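Local coordinates for B- and T-lymphocyte attenuator (Mus musculus, PDB 1XAU), which acts as an inhibitory receptor on lymphocytes, binding the TNF-receptor family member HVEM and damping antigen receptor signalling through the phosphatases SHP-1 and SHP-2, at residues 69-72 / 73-76. Sequence-based numbering, arbitrary orientation.
Sequences SWEE and NRSV
Glu71 meets Asn73 and Arg74 where the edge strand 66-71 ends and the chain turns back toward strand 78-83. The site is a surface loop joining two antiparallel neighbours in one sheet of the V-type immunoglobulin domain. The backbone of Glu71 still pairs with Val78. Its side chain leaves the strand on the side of the loop, with CG anti to the carbonyl carbon (chi1 -59°) and the chain extended beyond. That carries OE1 over one face of the Arg74 guanidinium. The salt bridge from Glu71 OE1 to Arg74 NH2 measures 2.8 Å, though NH2 is less surely placed. The carboxylate and guanidinium planes stand 65° apart. The Asn73 amide comes in beside the Glu71 side chain: its OD1 lies 3.6 Å from Glu71 CB. The same OD1 is 3.4 Å from Glu71 OE1, a meeting of two acceptors and not a bond. The Glu72 CB bond points away from the loop, and OE2 forms a salt bridge with Arg44. Its carbonyl O may accept a weak bond from Arg74 N, whose position is also uncertain. Arg74 NH2 has a second acidic partner, Glu35 OE2 on strand 32-39. Arg74 NH2 thus faces two carboxylates, and its positive charge probably helps to balance both. With its oxygen well out of the guanidinium plane, the Glu71 link rests on charge attraction and not on a directed hydrogen bond.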
loop_
_atom_site.group_PDB
_atom_site.type_symbol
_atom_site.label_atom_id
_atom_site.label_comp_id
_atom_site.label_asym_id
_atom_site.label_seq_id
_atom_site.Cartn_x
_atom_site.Cartn_y
_atom_site.Cartn_z
ATOM N N SER A 69 3.565 -7.295 4.411
ATOM C CA SER A 69 4.900 -7.641 4.945
ATOM C C SER A 69 5.762 -6.377 4.871
ATOM O O SER A 69 5.435 -5.364 4.192
ATOM C CB SER A 69 5.602 -8.739 4.121
ATOM O OG SER A 69 6.145 -8.287 2.892
ATOM N N TRP A 70 6.906 -6.454 5.546
ATOM C CA TRP A 70 7.867 -5.370 5.485
ATOM C C TRP A 70 9.112 -5.918 4.778
ATOM O O TRP A 70 9.526 -7.047 5.020
ATOM C CB TRP A 70 8.218 -4.837 6.889
ATOM C CG TRP A 70 7.245 -3.923 7.417
ATOM C CD1 TRP A 70 6.191 -4.228 8.201
ATOM C CD2 TRP A 70 7.269 -2.500 7.289
ATOM N NE1 TRP A 70 5.559 -3.074 8.608
ATOM C CE2 TRP A 70 6.204 -1.997 8.055
ATOM C CE3 TRP A 70 8.100 -1.603 6.610
ATOM C CZ2 TRP A 70 5.939 -0.625 8.175
ATOM C CZ3 TRP A 70 7.828 -0.207 6.718
ATOM C CH2 TRP A 70 6.770 0.258 7.490
ATOM N N GLU A 71 9.686 -5.150 3.858
ATOM C CA GLU A 71 10.905 -5.578 3.200
ATOM C C GLU A 71 12.000 -4.588 3.596
ATOM O O GLU A 71 11.791 -3.363 3.557
ATOM C CB GLU A 71 10.753 -5.569 1.684
ATOM C CG GLU A 71 9.665 -6.441 1.153
ATOM C CD GLU A 71 9.679 -6.500 -0.392
ATOM O OE1 GLU A 71 10.609 -5.903 -1.013
ATOM O OE2 GLU A 71 8.760 -7.145 -0.987
ATOM N N GLU A 72 13.147 -5.154 4.006
ATOM C CA GLU A 72 14.341 -4.402 4.409
ATOM C C GLU A 72 15.468 -4.655 3.402
ATOM O O GLU A 72 16.560 -4.104 3.520
ATOM C CB GLU A 72 14.784 -4.796 5.835
ATOM C CG GLU A 72 13.768 -4.334 6.922
ATOM C CD GLU A 72 12.761 -5.420 7.349
ATOM O OE1 GLU A 72 12.572 -6.418 6.599
ATOM O OE2 GLU A 72 12.138 -5.266 8.440
ATOM N N ASN A 73 15.188 -5.490 2.407
ATOM C CA ASN A 73 16.156 -5.798 1.328
ATOM C C ASN A 73 16.329 -4.555 0.436
ATOM O O ASN A 73 16.567 -4.694 -0.768
ATOM C CB ASN A 73 15.627 -6.929 0.432
ATOM C CG ASN A 73 14.351 -6.526 -0.300
ATOM O OD1 ASN A 73 13.879 -5.381 -0.155
ATOM N ND2 ASN A 73 13.789 -7.441 -1.090
ATOM N N ARG A 74 16.179 -3.351 1.004
ATOM C CA ARG A 74 16.306 -2.129 0.205
ATOM C C ARG A 74 16.943 -0.963 0.944
ATOM O O ARG A 74 17.290 -1.058 2.118
ATOM C CB ARG A 74 14.941 -1.669 -0.300
ATOM C CG ARG A 74 14.124 -2.749 -0.906
ATOM C CD ARG A 74 12.919 -2.179 -1.582
ATOM N NE ARG A 74 12.267 -3.218 -2.369
ATOM C CZ ARG A 74 10.957 -3.283 -2.598
ATOM N NH1 ARG A 74 10.137 -2.366 -2.107
ATOM N NH2 ARG A 74 10.467 -4.276 -3.321
ATOM N N SER A 75 17.089 0.146 0.234
ATOM C CA SER A 75 17.684 1.360 0.800
ATOM C C SER A 75 16.713 1.948 1.840
ATOM O O SER A 75 17.109 2.331 2.960
ATOM C CB SER A 75 17.935 2.361 -0.333
ATOM O OG SER A 75 16.846 2.284 -1.247
ATOM N N VAL A 76 15.443 1.985 1.456
ATOM C CA VAL A 76 14.374 2.466 2.314
ATOM C C VAL A 76 13.448 1.274 2.662
ATOM O O VAL A 76 13.164 0.444 1.802
ATOM C CB VAL A 76 13.556 3.550 1.569
ATOM C CG1 VAL A 76 12.304 3.929 2.383
ATOM C CG2 VAL A 76 14.452 4.789 1.325
#